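Local coordinates for kinase-associated protein B (Bacillus cereus, PDB 1Y71) that is of unknown function but probably associates with a kinase, and folds as an SH3-like beta barrel followed by two helices, at residues 15-20 with 78-83; 24-29 with 36-41; 40-45 with 96-101; 62-67 with 122-127. All blocks are in the same frame, centred on the assembly; numbering follows the deposited sequence.

From the N terminus, residues 15-20 open the loop that residues 78-83 finish in interaction 1. Within that loop lies the whole of interaction 2, the hairpin of 24-29 with 36-41. Interaction 3 starts on the same strand where interaction 2 ends, sharing Leu40 and Ala41, and closes only when helix 91-104 arrives; it therefore crosses interaction 1. Interaction 4 opens at 62-67 and ends on helix 112-127, so it crosses both 1 and 3. Interactions 1 and 2 build the barrel, interaction 3 sets helix 91-104 against the end of strand 34-42, and interaction 4 lays the 62-67 loop on helix 112-127; the last two touch where His45 CE1 comes within 3.5 Å of Leu124 CD1.

Interaction 1: residues 15-20 with 78-83; sequences TGIYKT and EQMVKK
Thr15 and Lys82 face each other as an antiparallel hydrogen-bonded pair, and here the contact is tight. Thr15 N donates to Lys82 O over 2.8 Å, and Lys82 N returns a bond of 3.0 Å to Thr15 O. One step along, Gly16 and Val81 form a non-hydrogen-bonded pair whose backbones close up: Val81 CA directs its hydrogen at Thr15 O from 3.4 Å, and Gly16 CA does likewise toward Met80 O. The ladder ends with Ile17 N on Met80 O, 3.2 Å apart and rather bent, at 144°. Met80 O is gripped a second time by a water that donates to it and also bonds Thr15 OG1, both at 2.9 Å. With chi1 at 58°, that hydroxyl lies between the backbone N and carbonyl carbon of Thr15, beside CB of Lys82.

The outer side is looser. Selenomethionine Met80 bends at chi2 and chi3, bringing its CE to 3.7 Å from Ile17 CG2 in a partly exposed apolar patch. The side chain of Lys82 meets Thr15 only through CB; beyond that it bends away.

The 3-10 turn 78-80 leading into the final strand is a familiar feature of SH3-like barrels. Strand 13-18 is flanked by strands 81-83 and 21-31, with Val81 packed on Ile76, Tyr35 and Phe8 and Thr15, on the other face, against Leu43 and Tyr84.

Interaction 2: residues 24-29 with 36-41; sequences IGEVTN and VVKVLA
Ile24 O accepts two backbone N-H groups, from Leu40 N at 2.8 Å and from Ala41 N at 3.0 Å, the mark of a classic beta bulge. Leu40 N lies in the carbonyl plane, whereas Ala41 N is tilted 25° from it. Just beyond, Gly25 CA comes within 3.0 Å of Lys38 O, pressing the strands together there. A second bulge sits at the other end, where Val36 O takes Thr28 N and Val36 N gives to Asn29 O, both at 2.9 Å; Asn29 N is buried without a partner in the model.

Between the bulges Glu26 and Lys38 pair. Their side chains run side by side, Glu26 extended with CG anti to its N (chi1 180°), Lys38 turning at chi3 to bring NZ 3.3 Å from Glu26 OE1 in a salt bridge whose hydrogen bond is weak. Glu26 OE2 faces Glu26 OE2 of the second subunit, so the lysine probably eases that like-charge encounter. Thr28 CG2 meets Lys38 CB at 3.7 Å, crossing it at about a right angle.

This hairpin lies between strands 13-18 and 73-77 of the SH3-like barrel; Val37 packs on Ile76, and Leu40 meets Ile88 of the second subunit.

Interaction 3: residues 40-45 with 96-101; sequences LAVLKH and KLALET
His45 and Leu99 run alongside each other in the same direction, and the imidazole can be followed from root to tip. Its CB sits 4.2 Å from Ala98 CB and about as far from Ala98 O, against the helix backbone. CG is anti to the backbone N (chi1 -165°), which carries the ring along the helix to Leu99. There a single methyl, Leu99 CD1, rests over one face, 3.7 Å from the ring centroid and only 6° off the normal: a CH-pi contact touching all five ring atoms almost equally. The ring nitrogens are held by residues elsewhere, NE2 by a hydrogen bond with Tyr128 OH and ND1 by a weak one with Gln102 OE1; the NE2 bond, helped by the weak one, probably sets the rotation of the ring.

Such packing marks the point where the chain leaves the SH3-like barrel. It turns a corner at Leu43, where Leu43 and Lys44 form a classic bulge opposite Lys22, and then runs beside helix 91-104, whose Ala98 lets the backbones approach closely.

Ala98 CB also meets Val42 CG1, at 3.7 Å, and the backbone His45 N, at 3.8 Å. One water bridges the segments, accepting from His45 N at 3.0 Å and donating to Ala98 O at 2.6 Å. Leu121 and Leu124 of helix 112-127 pack on His45 as well.

Interaction 4: residues 62-67 with 122-127; sequences FHERRA and QQLKKD
Leu124 reaches from its helix into the side of the 62-67 loop, and both its methyls are engaged. CD1 meets the backbone at Arg65 O, 3.6 Å away. CD2 meets two side chains: Glu64 CD lies 3.6 Å from it, with both carboxylate oxygens close by, and Arg66 CG lies 3.8 Å from it.

Glu64 places its CG between its backbone N and carbonyl carbon (chi1 68°) and then runs out straight, so that its carboxylate lies across the leucine. The same group ends 3.6 Å from Asp127, measured OE2 to OD2, with the two carboxylate planes 53° apart; the like charges probably repel a little. Gln123, one turn earlier in the helix, donates from NE2 to Asp127 OD1 over 2.9 Å, from above the carboxylate plane, which helps hold the group.

Arg66, extended from CG to NE, crosses Asp127 at about a right angle and touches it with NH2 on CB, at 3.7 Å. Its guanidinium may soften the local negative charge, though NH2 stays 4.9 Å from Asp127 OD2.

The arrangement is an irregular loop, which joins the third and fourth strands of the SH3-like barrel, laid against the last turns of the C-terminal helix 112-127.

Interaction 1: residues 15-20 with 78-83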
loop_
_atom_site.group_PDB
_atom_site.type_symbol
_atom_site.label_atom_id
_atom_site.label_comp_id
_atom_site.label_asym_id
_atom_site.label_seq_id
_atom_site.Cartn_x
_atom_site.Cartn_y
_atom_site.Cartn_z
ATOM N N THR B 15 7.894 -4.473 8.346
ATOM C CA THR B 15 7.703 -3.280 9.136
ATOM C C THR B 15 9.106 -2.886 9.625
ATOM O O THR B 15 9.998 -3.749 9.740
ATOM C CB THR B 15 6.777 -3.522 10.369
ATOM O OG1 THR B 15 7.348 -4.554 11.162
ATOM C CG2 THR B 15 5.345 -3.968 9.970
ATOM N N GLY B 16 9.308 -1.591 9.884
ATOM C CA GLY B 16 10.586 -1.059 10.360
ATOM C C GLY B 16 10.310 0.043 11.372
ATOM O O GLY B 16 9.384 0.859 11.206
ATOM N N ILE B 17 11.125 0.071 12.415
ATOM C CA ILE B 17 11.027 1.085 13.442
ATOM C C ILE B 17 12.235 1.970 13.260
ATOM O O ILE B 17 13.364 1.454 13.181
ATOM C CB ILE B 17 11.038 0.470 14.860
ATOM C CG1 ILE B 17 9.762 -0.353 15.077
ATOM C CG2 ILE B 17 11.125 1.632 15.923
ATOM C CD1 ILE B 17 9.811 -1.262 16.355
ATOM N N TYR B 18 11.995 3.276 13.139
ATOM C CA TYR B 18 13.053 4.240 12.898
ATOM C C TYR B 18 12.705 5.515 13.644
ATOM O O TYR B 18 11.641 6.108 13.396
ATOM C CB TYR B 18 13.158 4.561 11.399
ATOM C CG TYR B 18 14.252 5.550 11.063
ATOM C CD1 TYR B 18 15.591 5.128 10.921
ATOM C CD2 TYR B 18 13.960 6.910 10.894
ATOM C CE1 TYR B 18 16.611 6.036 10.626
ATOM C CE2 TYR B 18 14.961 7.822 10.588
ATOM C CZ TYR B 18 16.279 7.388 10.454
ATOM O OH TYR B 18 17.277 8.289 10.133
ATOM N N LYS B 19 13.596 5.913 14.555
ATOM C CA LYS B 19 13.441 7.145 15.350
ATOM C C LYS B 19 12.067 7.266 15.970
ATOM O O LYS B 19 11.445 8.352 15.947
ATOM C CB LYS B 19 13.784 8.380 14.502
ATOM C CG LYS B 19 15.244 8.311 13.987
ATOM C CD LYS B 19 15.923 9.641 14.070
ATOM C CE LYS B 19 17.437 9.452 14.340
ATOM N NZ LYS B 19 18.090 9.064 13.076
ATOM N N THR B 20 11.631 6.144 16.545
ATOM C CA THR B 20 10.340 5.978 17.252
ATOM C C THR B 20 9.108 5.883 16.337
ATOM O O THR B 20 7.990 5.641 16.825
ATOM C CB THR B 20 10.066 7.072 18.361
ATOM O OG1 THR B 20 9.586 8.299 17.766
ATOM C CG2 THR B 20 11.301 7.340 19.230
ATOM N N GLU B 78 18.753 -4.467 11.858
ATOM C CA GLU B 78 18.016 -5.704 11.578
ATOM C C GLU B 78 17.048 -6.152 12.693
ATOM O O GLU B 78 16.052 -6.820 12.414
ATOM C CB GLU B 78 18.969 -6.837 11.163
ATOM C CG GLU B 78 19.775 -7.421 12.320
ATOM C CD GLU B 78 21.004 -8.254 11.886
ATOM O OE1 GLU B 78 21.249 -8.422 10.662
ATOM O OE2 GLU B 78 21.736 -8.730 12.804
ATOM N N GLN B 79 17.325 -5.761 13.929
ATOM C CA GLN B 79 16.494 -6.137 15.091
ATOM C C GLN B 79 15.156 -5.415 15.056
ATOM O O GLN B 79 14.188 -5.839 15.708
ATOM C CB GLN B 79 17.162 -5.727 16.417
ATOM C CG GLN B 79 18.689 -5.750 16.394
ATOM C CD GLN B 79 19.302 -4.367 16.293
ATOM O OE1 GLN B 79 19.045 -3.492 17.121
ATOM N NE2 GLN B 79 20.142 -4.177 15.297
HETATM N N MSE B 80 15.128 -4.306 14.317
HETATM C CA MSE B 80 13.967 -3.428 14.291
HETATM C C MSE B 80 13.145 -3.682 13.019
HETATM O O MSE B 80 12.209 -2.932 12.734
HETATM C CB MSE B 80 14.415 -1.948 14.376
HETATM C CG MSE B 80 15.394 -1.673 15.535
HETATM SE SE MSE B 80 14.547 -2.162 17.221
HETATM C CE MSE B 80 13.566 -0.545 17.574
ATOM N N VAL B 81 13.536 -4.702 12.252
ATOM C CA VAL B 81 12.838 -5.081 11.024
ATOM C C VAL B 81 12.086 -6.416 11.218
ATOM O O VAL B 81 12.646 -7.392 11.755
ATOM C CB VAL B 81 13.800 -5.148 9.781
ATOM C CG1 VAL B 81 13.025 -5.534 8.492
ATOM C CG2 VAL B 81 14.502 -3.810 9.553
ATOM N N LYS B 82 10.830 -6.470 10.789
ATOM C CA LYS B 82 10.030 -7.705 10.917
ATOM C C LYS B 82 9.249 -7.982 9.625
ATOM O O LYS B 82 8.768 -7.036 9.005
ATOM C CB LYS B 82 9.043 -7.551 12.072
ATOM C CG LYS B 82 8.624 -8.875 12.651
ATOM C CD LYS B 82 7.136 -8.936 12.963
ATOM C CE LYS B 82 6.888 -8.759 14.451
ATOM N NZ LYS B 82 7.868 -9.569 15.244
ATOM N N LYS B 83 9.142 -9.261 9.209
ATOM C CA LYS B 83 8.304 -9.651 8.054
ATOM C C LYS B 83 6.874 -9.139 8.233
ATOM O O LYS B 83 6.298 -9.264 9.317
ATOM C CB LYS B 83 8.263 -11.189 7.933
ATOM C CG LYS B 83 7.712 -11.680 6.587
ATOM C CD LYS B 83 7.967 -13.186 6.370
ATOM C CE LYS B 83 7.366 -13.636 5.034
ATOM N NZ LYS B 83 7.763 -12.813 3.821
HETATM O O HOH W 1 9.416 -3.517 12.959
#

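Interaction 2: residues 24-29 with 36-41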
loop_
_atom_site.group_PDB
_atom_site.type_symbol
_atom_site.label_atom_id
_atom_site.label_comp_id
_atom_site.label_asym_id
_atom_site.label_seq_id
_atom_site.Cartn_x
_atom_site.Cartn_y
_atom_site.Cartn_z
ATOM N N ILE B 24 5.571 0.508 7.292
ATOM C CA ILE B 24 5.580 -0.652 6.387
ATOM C C ILE B 24 6.435 -0.245 5.216
ATOM O O ILE B 24 6.318 0.893 4.696
ATOM C CB ILE B 24 4.145 -1.031 5.940
ATOM C CG1 ILE B 24 3.378 -1.530 7.162
ATOM C CG2 ILE B 24 4.148 -2.008 4.712
ATOM C CD1 ILE B 24 1.860 -1.443 7.055
ATOM N N GLY B 25 7.299 -1.155 4.787
ATOM C CA GLY B 25 8.188 -0.857 3.653
ATOM C C GLY B 25 8.666 -2.079 2.917
ATOM O O GLY B 25 8.219 -3.197 3.163
ATOM N N GLU B 26 9.583 -1.857 1.999
ATOM C CA GLU B 26 10.123 -2.942 1.204
ATOM C C GLU B 26 11.647 -2.998 1.362
ATOM O O GLU B 26 12.312 -1.969 1.289
ATOM C CB GLU B 26 9.700 -2.740 -0.265
ATOM C CG GLU B 26 10.205 -3.808 -1.199
ATOM C CD GLU B 26 10.080 -3.419 -2.648
ATOM O OE1 GLU B 26 9.747 -2.248 -2.957
ATOM O OE2 GLU B 26 10.342 -4.305 -3.483
ATOM N N VAL B 27 12.190 -4.173 1.643
ATOM C CA VAL B 27 13.644 -4.319 1.722
ATOM C C VAL B 27 14.225 -4.099 0.320
ATOM O O VAL B 27 13.816 -4.767 -0.629
ATOM C CB VAL B 27 14.051 -5.693 2.306
ATOM C CG1 VAL B 27 15.579 -5.930 2.198
ATOM C CG2 VAL B 27 13.567 -5.813 3.769
ATOM N N THR B 28 15.125 -3.131 0.184
ATOM C CA THR B 28 15.767 -2.871 -1.110
ATOM C C THR B 28 17.283 -3.162 -1.124
ATOM O O THR B 28 17.899 -3.205 -2.188
ATOM C CB THR B 28 15.498 -1.439 -1.635
ATOM O OG1 THR B 28 16.135 -0.493 -0.787
ATOM C CG2 THR B 28 13.984 -1.124 -1.691
ATOM N N ASN B 29 17.875 -3.359 0.045
ATOM C CA ASN B 29 19.292 -3.745 0.133
ATOM C C ASN B 29 19.579 -4.247 1.547
ATOM O O ASN B 29 18.933 -3.823 2.512
ATOM C CB ASN B 29 20.215 -2.557 -0.236
ATOM C CG ASN B 29 21.639 -2.982 -0.674
ATOM O OD1 ASN B 29 21.867 -4.079 -1.212
ATOM N ND2 ASN B 29 22.602 -2.081 -0.460
ATOM N N VAL B 36 18.240 -1.597 4.155
ATOM C CA VAL B 36 17.703 -0.398 3.565
ATOM C C VAL B 36 16.234 -0.736 3.296
ATOM O O VAL B 36 15.930 -1.764 2.663
ATOM C CB VAL B 36 18.447 0.035 2.259
ATOM C CG1 VAL B 36 17.870 1.316 1.753
ATOM C CG2 VAL B 36 19.968 0.226 2.540
ATOM N N VAL B 37 15.338 0.108 3.818
ATOM C CA VAL B 37 13.887 -0.085 3.684
ATOM C C VAL B 37 13.300 1.101 2.920
ATOM O O VAL B 37 13.514 2.268 3.306
ATOM C CB VAL B 37 13.224 -0.255 5.111
ATOM C CG1 VAL B 37 11.681 -0.302 5.052
ATOM C CG2 VAL B 37 13.779 -1.515 5.823
ATOM N N LYS B 38 12.576 0.802 1.839
ATOM C CA LYS B 38 11.811 1.796 1.112
ATOM C C LYS B 38 10.442 1.920 1.764
ATOM O O LYS B 38 9.648 0.966 1.766
ATOM C CB LYS B 38 11.694 1.406 -0.367
ATOM C CG LYS B 38 10.980 2.410 -1.308
ATOM C CD LYS B 38 10.379 1.671 -2.540
ATOM C CE LYS B 38 11.322 1.430 -3.708
ATOM N NZ LYS B 38 10.729 0.391 -4.698
ATOM N N VAL B 39 10.152 3.111 2.274
ATOM C CA VAL B 39 8.924 3.352 3.047
ATOM C C VAL B 39 7.699 3.357 2.121
ATOM O O VAL B 39 7.661 4.061 1.098
ATOM C CB VAL B 39 9.005 4.679 3.846
ATOM C CG1 VAL B 39 7.662 5.038 4.509
ATOM C CG2 VAL B 39 10.089 4.613 4.872
ATOM N N LEU B 40 6.694 2.563 2.490
ATOM C CA LEU B 40 5.433 2.538 1.733
ATOM C C LEU B 40 4.212 3.066 2.488
ATOM O O LEU B 40 3.238 3.543 1.871
ATOM C CB LEU B 40 5.148 1.119 1.232
ATOM C CG LEU B 40 6.217 0.530 0.323
ATOM C CD1 LEU B 40 5.954 -0.980 0.089
ATOM C CD2 LEU B 40 6.391 1.288 -1.039
ATOM N N ALA B 41 4.233 2.924 3.817
ATOM C CA ALA B 41 3.117 3.348 4.643
ATOM C C ALA B 41 3.599 3.634 6.050
ATOM O O ALA B 41 4.654 3.139 6.455
ATOM C CB ALA B 41 2.030 2.297 4.667
#

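Interaction 3: residues 40-45 with 96-101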
loop_
_atom_site.group_PDB
_atom_site.type_symbol
_atom_site.label_atom_id
_atom_site.label_comp_id
_atom_site.label_asym_id
_atom_site.label_seq_id
_atom_site.Cartn_x
_atom_site.Cartn_y
_atom_site.Cartn_z
ATOM N N LEU B 40 6.694 2.563 2.490
ATOM C CA LEU B 40 5.433 2.538 1.733
ATOM C C LEU B 40 4.212 3.066 2.488
ATOM O O LEU B 40 3.238 3.543 1.871
ATOM C CB LEU B 40 5.148 1.119 1.232
ATOM C CG LEU B 40 6.217 0.530 0.323
ATOM C CD1 LEU B 40 5.954 -0.980 0.089
ATOM C CD2 LEU B 40 6.391 1.288 -1.039
ATOM N N ALA B 41 4.233 2.924 3.817
ATOM C CA ALA B 41 3.117 3.348 4.643
ATOM C C ALA B 41 3.599 3.634 6.050
ATOM O O ALA B 41 4.654 3.139 6.455
ATOM C CB ALA B 41 2.030 2.297 4.667
ATOM N N VAL B 42 2.814 4.429 6.777
ATOM C CA VAL B 42 3.080 4.757 8.172
ATOM C C VAL B 42 2.124 4.019 9.117
ATOM O O VAL B 42 0.921 4.110 8.969
ATOM C CB VAL B 42 2.966 6.272 8.445
ATOM C CG1 VAL B 42 3.437 6.596 9.915
ATOM C CG2 VAL B 42 3.771 7.082 7.407
ATOM N N LEU B 43 2.687 3.302 10.089
ATOM C CA LEU B 43 1.913 2.652 11.155
ATOM C C LEU B 43 1.910 3.463 12.454
ATOM O O LEU B 43 0.901 3.487 13.190
ATOM C CB LEU B 43 2.456 1.237 11.470
ATOM C CG LEU B 43 2.232 0.125 10.460
ATOM C CD1 LEU B 43 2.972 -1.144 10.910
ATOM C CD2 LEU B 43 0.748 -0.151 10.200
ATOM N N LYS B 44 3.036 4.102 12.751
ATOM C CA LYS B 44 3.113 4.926 13.957
ATOM C C LYS B 44 3.914 6.163 13.656
ATOM O O LYS B 44 5.033 6.067 13.130
ATOM C CB LYS B 44 3.725 4.144 15.136
ATOM C CG LYS B 44 3.981 5.028 16.371
ATOM C CD LYS B 44 4.851 4.276 17.359
ATOM C CE LYS B 44 4.875 4.971 18.711
ATOM N NZ LYS B 44 6.176 5.651 18.976
ATOM N N HIS B 45 3.309 7.317 13.918
ATOM C CA HIS B 45 3.973 8.597 13.715
ATOM C C HIS B 45 4.968 8.792 14.853
ATOM O O HIS B 45 4.683 8.402 16.002
ATOM C CB HIS B 45 2.954 9.748 13.591
ATOM C CG HIS B 45 3.540 11.010 13.038
ATOM N ND1 HIS B 45 4.217 11.921 13.825
ATOM C CD2 HIS B 45 3.571 11.504 11.777
ATOM C CE1 HIS B 45 4.620 12.933 13.076
ATOM N NE2 HIS B 45 4.256 12.699 11.826
ATOM N N LYS B 96 -2.242 10.076 7.740
ATOM C CA LYS B 96 -3.387 10.753 8.356
ATOM C C LYS B 96 -3.859 9.974 9.602
ATOM O O LYS B 96 -4.046 10.555 10.683
ATOM C CB LYS B 96 -4.525 10.941 7.331
ATOM C CG LYS B 96 -5.630 11.900 7.800
ATOM C CD LYS B 96 -6.789 11.985 6.739
ATOM C CE LYS B 96 -8.026 12.775 7.309
ATOM N NZ LYS B 96 -8.654 12.067 8.504
ATOM N N LEU B 97 -4.049 8.671 9.439
ATOM C CA LEU B 97 -4.442 7.790 10.549
ATOM C C LEU B 97 -3.442 7.763 11.692
ATOM O O LEU B 97 -3.816 8.019 12.853
ATOM C CB LEU B 97 -4.701 6.366 10.058
ATOM C CG LEU B 97 -5.130 5.326 11.106
ATOM C CD1 LEU B 97 -6.537 5.647 11.656
ATOM C CD2 LEU B 97 -5.102 3.893 10.554
ATOM N N ALA B 98 -2.180 7.477 11.386
ATOM C CA ALA B 98 -1.112 7.441 12.387
ATOM C C ALA B 98 -1.082 8.739 13.243
ATOM O O ALA B 98 -0.952 8.726 14.479
ATOM C CB ALA B 98 0.243 7.219 11.695
ATOM N N LEU B 99 -1.235 9.859 12.573
ATOM C CA LEU B 99 -1.225 11.147 13.217
ATOM C C LEU B 99 -2.441 11.358 14.126
ATOM O O LEU B 99 -2.306 11.845 15.262
ATOM C CB LEU B 99 -1.181 12.236 12.150
ATOM C CG LEU B 99 -0.750 13.613 12.603
ATOM C CD1 LEU B 99 0.659 13.539 13.135
ATOM C CD2 LEU B 99 -0.847 14.599 11.370
ATOM N N GLU B 100 -3.615 10.992 13.629
ATOM C CA GLU B 100 -4.841 11.128 14.443
ATOM C C GLU B 100 -4.749 10.245 15.687
ATOM O O GLU B 100 -5.087 10.687 16.812
ATOM C CB GLU B 100 -6.109 10.868 13.628
ATOM C CG GLU B 100 -6.450 12.070 12.735
ATOM C CD GLU B 100 -7.269 11.725 11.508
ATOM O OE1 GLU B 100 -7.663 10.535 11.333
ATOM O OE2 GLU B 100 -7.526 12.666 10.707
ATOM N N THR B 101 -4.210 9.035 15.507
ATOM C CA THR B 101 -3.981 8.102 16.620
ATOM C C THR B 101 -3.079 8.690 17.699
ATOM O O THR B 101 -3.420 8.653 18.906
ATOM C CB THR B 101 -3.453 6.720 16.100
ATOM O OG1 THR B 101 -4.469 6.143 15.298
ATOM C CG2 THR B 101 -3.075 5.729 17.214
HETATM O O HOH W 2 0.761 7.127 15.554
#

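Interaction 4: residues 62-67 with 122-127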
loop_
_atom_site.group_PDB
_atom_site.type_symbol
_atom_site.label_atom_id
_atom_site.label_comp_id
_atom_site.label_asym_id
_atom_site.label_seq_id
_atom_site.Cartn_x
_atom_site.Cartn_y
_atom_site.Cartn_z
ATOM N N PHE B 62 11.993 22.297 21.885
ATOM C CA PHE B 62 11.006 21.338 21.385
ATOM C C PHE B 62 10.779 21.532 19.877
ATOM O O PHE B 62 10.064 22.458 19.459
ATOM C CB PHE B 62 9.686 21.472 22.158
ATOM C CG PHE B 62 8.837 20.220 22.155
ATOM C CD1 PHE B 62 8.825 19.368 23.268
ATOM C CD2 PHE B 62 8.032 19.900 21.053
ATOM C CE1 PHE B 62 8.035 18.221 23.279
ATOM C CE2 PHE B 62 7.250 18.756 21.057
ATOM C CZ PHE B 62 7.248 17.912 22.174
ATOM N N HIS B 63 11.387 20.653 19.075
ATOM C CA HIS B 63 11.250 20.711 17.625
ATOM C C HIS B 63 10.340 19.607 17.087
ATOM O O HIS B 63 10.079 18.611 17.756
ATOM C CB HIS B 63 12.627 20.644 16.940
ATOM C CG HIS B 63 13.328 19.327 17.106
ATOM N ND1 HIS B 63 12.826 18.143 16.602
ATOM C CD2 HIS B 63 14.501 19.011 17.705
ATOM C CE1 HIS B 63 13.656 17.157 16.891
ATOM N NE2 HIS B 63 14.678 17.656 17.564
ATOM N N GLU B 64 9.858 19.794 15.867
ATOM C CA GLU B 64 9.053 18.788 15.237
ATOM C C GLU B 64 9.910 17.653 14.691
ATOM O O GLU B 64 11.111 17.804 14.440
ATOM C CB GLU B 64 8.174 19.393 14.146
ATOM C CG GLU B 64 8.913 19.896 12.954
ATOM C CD GLU B 64 7.970 20.395 11.889
ATOM O OE1 GLU B 64 8.303 20.224 10.687
ATOM O OE2 GLU B 64 6.891 20.944 12.257
ATOM N N ARG B 65 9.274 16.505 14.524
ATOM C CA ARG B 65 9.926 15.336 13.963
ATOM C C ARG B 65 8.964 14.781 12.928
ATOM O O ARG B 65 7.894 14.282 13.287
ATOM C CB ARG B 65 10.231 14.335 15.072
ATOM C CG ARG B 65 10.643 12.932 14.583
ATOM C CD ARG B 65 11.340 12.144 15.688
ATOM N NE ARG B 65 12.544 12.826 16.179
ATOM C CZ ARG B 65 12.612 13.548 17.299
ATOM N NH1 ARG B 65 11.539 13.706 18.082
ATOM N NH2 ARG B 65 13.770 14.111 17.644
ATOM N N ARG B 66 9.331 14.894 11.652
ATOM C CA ARG B 66 8.519 14.349 10.543
ATOM C C ARG B 66 8.634 12.823 10.371
ATOM O O ARG B 66 9.695 12.250 10.565
ATOM C CB ARG B 66 8.920 15.013 9.200
ATOM C CG ARG B 66 8.415 16.407 8.973
ATOM C CD ARG B 66 8.937 16.962 7.621
ATOM N NE ARG B 66 8.092 18.069 7.198
ATOM C CZ ARG B 66 7.364 18.108 6.090
ATOM N NH1 ARG B 66 7.359 17.103 5.224
ATOM N NH2 ARG B 66 6.633 19.188 5.852
ATOM N N ALA B 67 7.533 12.179 9.968
ATOM C CA ALA B 67 7.567 10.800 9.475
ATOM C C ALA B 67 8.476 10.674 8.264
ATOM O O ALA B 67 8.674 11.657 7.526
ATOM C CB ALA B 67 6.137 10.308 9.113
ATOM N N GLN B 122 -0.406 19.179 15.491
ATOM C CA GLN B 122 -1.435 19.961 14.785
ATOM C C GLN B 122 -0.821 20.714 13.591
ATOM O O GLN B 122 -1.388 20.736 12.509
ATOM C CB GLN B 122 -2.176 20.922 15.730
ATOM C CG GLN B 122 -3.150 20.249 16.695
ATOM C CD GLN B 122 -3.693 21.206 17.767
ATOM O OE1 GLN B 122 -2.933 21.930 18.434
ATOM N NE2 GLN B 122 -5.020 21.213 17.935
ATOM N N GLN B 123 0.351 21.300 13.793
ATOM C CA GLN B 123 1.061 21.975 12.713
ATOM C C GLN B 123 1.548 21.001 11.655
ATOM O O GLN B 123 1.405 21.270 10.447
ATOM C CB GLN B 123 2.261 22.772 13.240
ATOM C CG GLN B 123 2.916 23.677 12.180
ATOM C CD GLN B 123 1.909 24.585 11.482
ATOM O OE1 GLN B 123 1.068 25.202 12.132
ATOM N NE2 GLN B 123 1.978 24.651 10.144
ATOM N N LEU B 124 2.158 19.904 12.101
ATOM C CA LEU B 124 2.650 18.874 11.175
ATOM C C LEU B 124 1.544 18.420 10.220
ATOM O O LEU B 124 1.773 18.248 9.021
ATOM C CB LEU B 124 3.218 17.677 11.931
ATOM C CG LEU B 124 4.693 17.667 12.311
ATOM C CD1 LEU B 124 4.978 16.385 13.017
ATOM C CD2 LEU B 124 5.588 17.814 11.073
ATOM N N LYS B 125 0.344 18.261 10.771
ATOM C CA LYS B 125 -0.845 17.898 10.010
ATOM C C LYS B 125 -1.093 18.891 8.859
ATOM O O LYS B 125 -1.480 18.497 7.757
ATOM C CB LYS B 125 -2.059 17.837 10.943
ATOM C CG LYS B 125 -3.370 17.511 10.230
ATOM C CD LYS B 125 -4.541 17.334 11.185
ATOM C CE LYS B 125 -5.832 17.117 10.368
ATOM N NZ LYS B 125 -6.864 16.310 11.096
ATOM N N LYS B 126 -0.837 20.172 9.116
ATOM C CA LYS B 126 -1.011 21.195 8.087
ATOM C C LYS B 126 0.132 21.117 7.083
ATOM O O LYS B 126 -0.094 21.182 5.874
ATOM C CB LYS B 126 -1.124 22.581 8.724
ATOM C CG LYS B 126 -2.297 22.686 9.679
ATOM C CD LYS B 126 -2.440 24.105 10.244
ATOM C CE LYS B 126 -3.674 24.233 11.130
ATOM N NZ LYS B 126 -3.597 25.447 11.983
ATOM N N ASP B 127 1.350 20.925 7.590
ATOM C CA ASP B 127 2.540 20.830 6.756
ATOM C C ASP B 127 2.498 19.655 5.770
ATOM O O ASP B 127 2.956 19.772 4.634
ATOM C CB ASP B 127 3.780 20.729 7.627
ATOM C CG ASP B 127 3.983 21.961 8.503
ATOM O OD1 ASP B 127 3.342 23.003 8.243
ATOM O OD2 ASP B 127 4.794 21.877 9.446
#